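Local coordinates for protein (tenascin) (Gallus gallus, PDB 1QR4) that is an extracellular-matrix adhesion protein whose two fibronectin type-III domains in this segment encompass heparin- and contactin-binding regions, at residues P10-V15 and R26-V31; A67-T72 and G91-G96. All coordinates share one frame; numbering follows the deposited sequence.

Contact 1: P10-V15 and R26-V31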
ATOM      1  N   PRO A  10      -6.558  -9.508  24.942  1.00 40.49           N
ATOM      2  CA  PRO A  10      -6.623  -8.144  24.416  1.00 29.64           C
ATOM      3  C   PRO A  10      -7.889  -8.028  23.596  1.00 33.33           C
ATOM      4  O   PRO A  10      -8.119  -8.838  22.709  1.00 40.74           O
ATOM      5  CB  PRO A  10      -5.404  -8.081  23.500  1.00 30.31           C
ATOM      6  CG  PRO A  10      -4.445  -9.013  24.148  1.00 37.79           C
ATOM      7  CD  PRO A  10      -5.334 -10.180  24.479  1.00 49.14           C
ATOM      8  N   LYS A  11      -8.718  -7.038  23.886  1.00 35.82           N
ATOM      9  CA  LYS A  11      -9.951  -6.884  23.127  1.00 36.80           C
ATOM     10  C   LYS A  11      -9.833  -5.891  21.975  1.00 36.52           C
ATOM     11  O   LYS A  11      -8.857  -5.154  21.861  1.00 38.15           O
ATOM     12  CB  LYS A  11     -11.099  -6.481  24.051  1.00 49.26           C
ATOM     13  CG  LYS A  11     -11.269  -7.407  25.243  1.00 88.52           C
ATOM     14  CD  LYS A  11     -12.549  -7.121  26.029  1.00 99.89           C
ATOM     15  CE  LYS A  11     -13.756  -7.839  25.430  1.00 99.97           C
ATOM     16  NZ  LYS A  11     -13.589  -9.322  25.445  1.00 99.81           N
ATOM     17  N   ASP A  12     -10.847  -5.904  21.118  1.00 34.31           N
ATOM     18  CA  ASP A  12     -10.960  -5.041  19.951  1.00 32.09           C
ATOM     19  C   ASP A  12      -9.710  -4.710  19.162  1.00 32.24           C
ATOM     20  O   ASP A  12      -9.320  -3.551  19.049  1.00 33.17           O
ATOM     21  CB  ASP A  12     -11.739  -3.774  20.298  1.00 41.59           C
ATOM     22  CG  ASP A  12     -13.163  -4.077  20.734  1.00 56.94           C
ATOM     23  OD1 ASP A  12     -14.010  -4.354  19.855  1.00 61.41           O
ATOM     24  OD2 ASP A  12     -13.426  -4.070  21.957  1.00 64.84           O
ATOM     25  N   LEU A  13      -9.103  -5.745  18.598  1.00 21.60           N
ATOM     26  CA  LEU A  13      -7.920  -5.593  17.774  1.00 22.77           C
ATOM     27  C   LEU A  13      -8.367  -5.189  16.371  1.00 26.16           C
ATOM     28  O   LEU A  13      -9.068  -5.937  15.688  1.00 35.34           O
ATOM     29  CB  LEU A  13      -7.150  -6.908  17.717  1.00 16.60           C
ATOM     30  CG  LEU A  13      -5.867  -6.952  16.868  1.00 26.09           C
ATOM     31  CD1 LEU A  13      -4.836  -5.960  17.417  1.00 10.60           C
ATOM     32  CD2 LEU A  13      -5.279  -8.372  16.859  1.00  8.01           C
ATOM     33  N   GLU A  14      -8.008  -3.972  15.974  1.00 38.05           N
ATOM     34  CA  GLU A  14      -8.355  -3.452  14.653  1.00 36.01           C
ATOM     35  C   GLU A  14      -7.131  -2.895  13.914  1.00 27.17           C
ATOM     36  O   GLU A  14      -6.184  -2.411  14.540  1.00 34.76           O
ATOM     37  CB  GLU A  14      -9.441  -2.376  14.763  1.00 30.46           C
ATOM     38  CG  GLU A  14      -9.058  -1.149  15.580  1.00 48.93           C
ATOM     39  CD  GLU A  14     -10.063  -0.003  15.440  1.00 65.93           C
ATOM     40  OE1 GLU A  14     -10.532   0.255  14.301  1.00 72.76           O
ATOM     41  OE2 GLU A  14     -10.382   0.641  16.468  1.00 57.84           O
ATOM     42  N   VAL A  15      -7.144  -3.014  12.587  1.00 34.42           N
ATOM     43  CA  VAL A  15      -6.067  -2.511  11.734  1.00 35.19           C
ATOM     44  C   VAL A  15      -6.533  -1.277  10.960  1.00 38.46           C
ATOM     45  O   VAL A  15      -7.614  -1.256  10.366  1.00 41.62           O
ATOM     46  CB  VAL A  15      -5.585  -3.589  10.764  1.00 27.40           C
ATOM     47  CG1 VAL A  15      -6.763  -4.209  10.052  1.00 49.49           C
ATOM     48  CG2 VAL A  15      -4.631  -3.004   9.764  1.00 54.29           C
ATOM     49  N   ARG A  26      -4.257  -1.354  16.599  1.00 27.51           N
ATOM     50  CA  ARG A  26      -4.803  -0.740  17.799  1.00 24.65           C
ATOM     51  C   ARG A  26      -5.714  -1.734  18.519  1.00 29.45           C
ATOM     52  O   ARG A  26      -6.434  -2.497  17.883  1.00 25.57           O
ATOM     53  CB  ARG A  26      -5.549   0.536  17.441  1.00 31.23           C
ATOM     54  CG  ARG A  26      -5.857   1.400  18.617  1.00 41.07           C
ATOM     55  CD  ARG A  26      -6.232   2.788  18.165  1.00 43.85           C
ATOM     56  NE  ARG A  26      -6.775   3.555  19.276  1.00 38.19           N
ATOM     57  CZ  ARG A  26      -8.053   3.887  19.393  1.00 51.80           C
ATOM     58  NH1 ARG A  26      -8.926   3.524  18.454  1.00 50.62           N
ATOM     59  NH2 ARG A  26      -8.460   4.555  20.465  1.00 35.93           N
ATOM     60  N   TRP A  27      -5.662  -1.719  19.850  1.00 30.31           N
ATOM     61  CA  TRP A  27      -6.448  -2.633  20.671  1.00 26.42           C
ATOM     62  C   TRP A  27      -6.649  -2.133  22.088  1.00 29.97           C
ATOM     63  O   TRP A  27      -6.065  -1.129  22.501  1.00 27.12           O
ATOM     64  CB  TRP A  27      -5.733  -3.968  20.773  1.00 29.79           C
ATOM     65  CG  TRP A  27      -4.446  -3.842  21.487  1.00 17.43           C
ATOM     66  CD1 TRP A  27      -4.241  -3.943  22.826  1.00 36.52           C
ATOM     67  CD2 TRP A  27      -3.175  -3.555  20.907  1.00 28.56           C
ATOM     68  NE1 TRP A  27      -2.919  -3.733  23.124  1.00 27.99           N
ATOM     69  CE2 TRP A  27      -2.240  -3.488  21.963  1.00 14.85           C
ATOM     70  CE3 TRP A  27      -2.732  -3.339  19.594  1.00 35.42           C
ATOM     71  CZ2 TRP A  27      -0.892  -3.213  21.756  1.00 21.44           C
ATOM     72  CZ3 TRP A  27      -1.386  -3.062  19.383  1.00 25.81           C
ATOM     73  CH2 TRP A  27      -0.481  -3.000  20.463  1.00 36.51           C
ATOM     74  N   ARG A  28      -7.443  -2.889  22.841  1.00 22.57           N
ATOM     75  CA  ARG A  28      -7.701  -2.558  24.225  1.00 24.19           C
ATOM     76  C   ARG A  28      -6.798  -3.362  25.126  1.00 34.69           C
ATOM     77  O   ARG A  28      -6.523  -4.531  24.861  1.00 42.94           O
ATOM     78  CB  ARG A  28      -9.144  -2.813  24.608  1.00 26.28           C
ATOM     79  CG  ARG A  28      -9.991  -1.583  24.555  1.00 23.95           C
ATOM     80  CD  ARG A  28     -11.118  -1.700  25.534  1.00 59.57           C
ATOM     81  NE  ARG A  28     -12.071  -0.605  25.397  1.00 82.01           N
ATOM     82  CZ  ARG A  28     -12.716  -0.298  24.269  1.00 82.35           C
ATOM     83  NH1 ARG A  28     -12.513  -1.000  23.150  1.00 45.82           N
ATOM     84  NH2 ARG A  28     -13.587   0.707  24.270  1.00 70.92           N
ATOM     85  N   ARG A  29      -6.332  -2.720  26.186  1.00 40.76           N
ATOM     86  CA  ARG A  29      -5.449  -3.352  27.147  1.00 37.09           C
ATOM     87  C   ARG A  29      -6.253  -4.303  28.029  1.00 38.46           C
ATOM     88  O   ARG A  29      -7.446  -4.089  28.243  1.00 41.50           O
ATOM     89  CB  ARG A  29      -4.819  -2.269  28.011  1.00 20.78           C
ATOM     90  CG  ARG A  29      -3.948  -2.741  29.159  1.00 12.64           C
ATOM     91  CD  ARG A  29      -3.604  -1.537  30.037  1.00 39.29           C
ATOM     92  NE  ARG A  29      -2.757  -1.888  31.168  1.00 31.81           N
ATOM     93  CZ  ARG A  29      -1.568  -1.349  31.414  1.00 35.09           C
ATOM     94  NH1 ARG A  29      -1.069  -0.416  30.607  1.00 45.56           N
ATOM     95  NH2 ARG A  29      -0.860  -1.771  32.456  1.00 32.75           N
ATOM     96  N   PRO A  30      -5.628  -5.415  28.463  1.00 31.88           N
ATOM     97  CA  PRO A  30      -6.216  -6.440  29.330  1.00 27.42           C
ATOM     98  C   PRO A  30      -6.471  -5.884  30.737  1.00 28.58           C
ATOM     99  O   PRO A  30      -5.755  -5.005  31.211  1.00 31.44           O
ATOM    100  CB  PRO A  30      -5.123  -7.498  29.378  1.00 27.50           C
ATOM    101  CG  PRO A  30      -4.472  -7.369  28.044  1.00 26.51           C
ATOM    102  CD  PRO A  30      -4.348  -5.887  27.907  1.00 37.59           C
ATOM    103  N   VAL A  31      -7.515  -6.380  31.388  1.00 41.50           N
ATOM    104  CA  VAL A  31      -7.851  -5.937  32.731  1.00 36.33           C
ATOM    105  C   VAL A  31      -6.910  -6.616  33.720  1.00 36.30           C
ATOM    106  O   VAL A  31      -6.565  -6.050  34.754  1.00 46.47           O
ATOM    107  CB  VAL A  31      -9.311  -6.286  33.075  1.00 39.93           C
ATOM    108  CG1 VAL A  31      -9.640  -5.832  34.478  1.00 44.69           C
ATOM    109  CG2 VAL A  31     -10.263  -5.633  32.073  1.00 31.51           C
TER
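Arg26 lies opposite Glu14 as a hydrogen-bonded antiparallel pair, each backbone N donating to the other's carbonyl O; Glu14 N to Arg26 O measures 2.9 Å. The two side chains leave the strands side by side on the exposed face. With CG of Arg26 anti to its backbone N (chi1 -166°) and the chain extended as far as NE, NH1 runs out beside the carboxylate. The salt bridge is a long one, 3.8 Å from Arg26 NH1 to Glu14 OE2.

Trp27 goes to the other face. Two residues, Asp12 and Leu13, stand against this one tryptophan, so the edge strand bulges locally, and Trp27 CA makes a C-H...O contact of 3.4 Å to Asp12 O. Chi1 of 65° sets the indole into the buried side, where its CE3 lies 4.0 Å from Leu13 CD1, while Pro10 CB approaches CD1 of the ring. These are the A and B strands of a fibronectin type-III sandwich, and Trp27 is the core tryptophan of the B strand, covered by Leu75 and meeting Tyr37 edge-to-face from the opposing sheet.

Arg28 returns to the exposed face. Past the irregularity its N bonds to Lys11 O at 2.8 Å with an almost straight N-H, while the return bond from Lys11 N is weak. Its side chain reaches out alongside that of Asp12. NH1 forms a salt bridge to Asp12 OD2 at 3.4 Å, guanidinium and carboxylate planes turned 63° apart. Further on, Pro30 CG meets Pro10 CG at 4.2 Å, with Tyr37 touching both prolines.

Contact 2: A67-T72 and G91-G96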
ATOM      1  N   ALA A  67       3.670  -5.878  -0.364  1.00 39.63           N
ATOM      2  CA  ALA A  67       2.518  -5.153  -0.897  1.00 35.16           C
ATOM      3  C   ALA A  67       1.354  -6.018  -1.375  1.00 34.37           C
ATOM      4  O   ALA A  67       1.553  -7.112  -1.896  1.00 32.65           O
ATOM      5  CB  ALA A  67       2.964  -4.239  -2.006  1.00 45.61           C
ATOM      6  N   GLY A  68       0.140  -5.492  -1.225  1.00 28.66           N
ATOM      7  CA  GLY A  68      -1.052  -6.206  -1.640  1.00 35.90           C
ATOM      8  C   GLY A  68      -0.986  -7.639  -1.187  1.00 29.32           C
ATOM      9  O   GLY A  68      -1.049  -8.537  -2.006  1.00 51.69           O
ATOM     10  N   THR A  69      -0.788  -7.840   0.111  1.00 35.73           N
ATOM     11  CA  THR A  69      -0.683  -9.170   0.705  1.00 26.61           C
ATOM     12  C   THR A  69      -1.548  -9.212   1.953  1.00 29.76           C
ATOM     13  O   THR A  69      -1.600  -8.240   2.705  1.00 34.18           O
ATOM     14  CB  THR A  69       0.770  -9.461   1.139  1.00 28.94           C
ATOM     15  OG1 THR A  69       1.620  -9.479  -0.008  1.00 43.98           O
ATOM     16  CG2 THR A  69       0.873 -10.797   1.825  1.00 45.64           C
ATOM     17  N   GLU A  70      -2.218 -10.330   2.191  1.00 29.15           N
ATOM     18  CA  GLU A  70      -3.039 -10.426   3.380  1.00 27.29           C
ATOM     19  C   GLU A  70      -2.277 -11.112   4.500  1.00 23.90           C
ATOM     20  O   GLU A  70      -1.496 -12.012   4.256  1.00 29.56           O
ATOM     21  CB  GLU A  70      -4.332 -11.167   3.075  1.00 38.40           C
ATOM     22  CG  GLU A  70      -5.290 -11.241   4.249  1.00 55.62           C
ATOM     23  CD  GLU A  70      -6.649 -11.774   3.856  1.00 72.02           C
ATOM     24  OE1 GLU A  70      -6.709 -12.846   3.213  1.00 69.62           O
ATOM     25  OE2 GLU A  70      -7.658 -11.113   4.188  1.00 76.66           O
ATOM     26  N   TYR A  71      -2.494 -10.665   5.729  1.00 30.84           N
ATOM     27  CA  TYR A  71      -1.837 -11.247   6.894  1.00 29.72           C
ATOM     28  C   TYR A  71      -2.813 -11.624   8.013  1.00 31.11           C
ATOM     29  O   TYR A  71      -3.781 -10.910   8.294  1.00 41.03           O
ATOM     30  CB  TYR A  71      -0.825 -10.267   7.497  1.00 22.00           C
ATOM     31  CG  TYR A  71       0.389 -10.001   6.662  1.00 30.35           C
ATOM     32  CD1 TYR A  71       0.412  -8.948   5.748  1.00 42.43           C
ATOM     33  CD2 TYR A  71       1.536 -10.764   6.812  1.00 23.01           C
ATOM     34  CE1 TYR A  71       1.544  -8.662   5.011  1.00 34.71           C
ATOM     35  CE2 TYR A  71       2.675 -10.483   6.076  1.00 45.50           C
ATOM     36  CZ  TYR A  71       2.669  -9.427   5.177  1.00 41.45           C
ATOM     37  OH  TYR A  71       3.794  -9.144   4.441  1.00 60.49           O
ATOM     38  N   THR A  72      -2.543 -12.742   8.666  1.00 32.79           N
ATOM     39  CA  THR A  72      -3.362 -13.152   9.780  1.00 30.06           C
ATOM     40  C   THR A  72      -2.596 -12.585  10.959  1.00 23.22           C
ATOM     41  O   THR A  72      -1.448 -12.963  11.193  1.00 25.59           O
ATOM     42  CB  THR A  72      -3.441 -14.680   9.891  1.00 32.88           C
ATOM     43  OG1 THR A  72      -4.073 -15.201   8.716  1.00 41.58           O
ATOM     44  CG2 THR A  72      -4.250 -15.088  11.115  1.00 36.36           C
ATOM     45  N   GLY A  91      -5.537  -8.500   7.932  1.00 40.62           N
ATOM     46  CA  GLY A  91      -5.301  -7.204   7.342  1.00 42.34           C
ATOM     47  C   GLY A  91      -4.395  -7.420   6.153  1.00 42.77           C
ATOM     48  O   GLY A  91      -3.412  -8.163   6.225  1.00 39.55           O
ATOM     49  N   SER A  92      -4.770  -6.833   5.029  1.00 38.03           N
ATOM     50  CA  SER A  92      -3.976  -6.953   3.831  1.00 33.85           C
ATOM     51  C   SER A  92      -3.379  -5.595   3.498  1.00 33.79           C
ATOM     52  O   SER A  92      -4.002  -4.560   3.745  1.00 39.03           O
ATOM     53  CB  SER A  92      -4.846  -7.454   2.687  1.00 39.77           C
ATOM     54  OG  SER A  92      -6.036  -6.697   2.606  1.00 58.61           O
ATOM     55  N   THR A  93      -2.138  -5.598   3.017  1.00 41.11           N
ATOM     56  CA  THR A  93      -1.463  -4.357   2.625  1.00 34.05           C
ATOM     57  C   THR A  93      -2.053  -3.893   1.296  1.00 38.34           C
ATOM     58  O   THR A  93      -2.666  -4.690   0.573  1.00 64.78           O
ATOM     59  CB  THR A  93       0.050  -4.563   2.422  1.00 23.37           C
ATOM     60  OG1 THR A  93       0.271  -5.746   1.642  1.00 29.00           O
ATOM     61  CG2 THR A  93       0.766  -4.675   3.754  1.00 21.09           C
ATOM     62  N   VAL A  94      -1.884  -2.611   0.979  1.00 35.18           N
ATOM     63  CA  VAL A  94      -2.403  -2.081  -0.272  1.00 40.31           C
ATOM     64  C   VAL A  94      -1.468  -2.449  -1.424  1.00 21.94           C
ATOM     65  O   VAL A  94      -0.284  -2.657  -1.209  1.00 39.55           O
ATOM     66  CB  VAL A  94      -2.549  -0.562  -0.198  1.00 29.27           C
ATOM     67  CG1 VAL A  94      -1.201   0.081   0.009  1.00 62.73           C
ATOM     68  CG2 VAL A  94      -3.195  -0.041  -1.465  1.00 70.08           C
ATOM     69  N   VAL A  95      -2.001  -2.557  -2.637  1.00 35.45           N
ATOM     70  CA  VAL A  95      -1.182  -2.884  -3.810  1.00 34.49           C
ATOM     71  C   VAL A  95      -0.052  -1.856  -3.987  1.00 43.92           C
ATOM     72  O   VAL A  95      -0.190  -0.695  -3.588  1.00 45.51           O
ATOM     73  CB  VAL A  95      -2.053  -2.967  -5.099  1.00 39.67           C
ATOM     74  CG1 VAL A  95      -2.804  -1.667  -5.324  1.00 44.48           C
ATOM     75  CG2 VAL A  95      -1.199  -3.313  -6.306  1.00 34.12           C
ATOM     76  N   GLY A  96       1.069  -2.299  -4.554  1.00 41.40           N
ATOM     77  CA  GLY A  96       2.211  -1.414  -4.760  1.00 42.79           C
ATOM     78  C   GLY A  96       2.158  -0.367  -5.873  1.00 47.32           C
ATOM     79  O   GLY A  96       1.564  -0.594  -6.936  1.00 41.44           O
TER
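Tyr71 pairs with Gly91 through two backbone bonds, Tyr71 N to Gly91 O and Gly91 N to Tyr71 O, and its side chain then runs back along the partner segment toward Thr93. CB sits 3.6 Å from Gly91 O. CG lies anti to Tyr71's own carbonyl carbon (chi1 -69°), a turn that brings the ring edge to that same oxygen: Gly91 O lies in the ring plane, 3.9 Å from CD1. One atom further, CE1 meets the methyl of Thr93, its CG2 at 4.3 Å and again near the ring plane. At the tip, OH is hydrogen-bonded to the backbone N of Asp66, five residues back in the chain.

That bond makes this a tyrosine corner, here at the start of the F strand of a fibronectin type-III domain, where the chain arrives from the sheet on the other side of the sandwich and joins the G strand.

Thr93 ties down the same loop from the partner segment. Its OG1, held between its own backbone N and carbonyl carbon (chi1 46°), accepts a bond of 2.8 Å from Thr69 N and hydrogen-bonds also to the carbonyl O of Asp66, so one buried-side hydroxyl links two points of the incoming loop. Thr93 N in turn donates to Thr69 O at 2.7 Å. On the exposed face, Glu70 and Ser92 are a non-hydrogen-bonded pair with CB atoms 3.8 Å apart, and Glu70 also touches Lys90 of the putative heparin site. Past the paired strands, Gly68 N reaches Val94 O at 2.9 Å, coming from above that carbonyl's plane, and Ala67 CB rests against Gly96 N.

Overall arrangement
From the N terminus, contact 1 comes first: it closes the short hairpin between strands 11-16 and 22-28, in the three-stranded sheet of the first domain. The chain then crosses through strands 36-42, 48-53 and 59-63 before contact 2 closes the hairpin of strands 70-78 and 87-92, whose turn carries Lys79 to Lys85 of the putative heparin site. The two are in series, neither nesting nor crossing. Their centres are 21 Å apart, yet they touch across the sandwich, where Val15 CG1 packs on Gly91 CA at 4.3 Å. Contact 2 lies at the domain junction: Gly96 O bonds to Ser166 OG in the second domain.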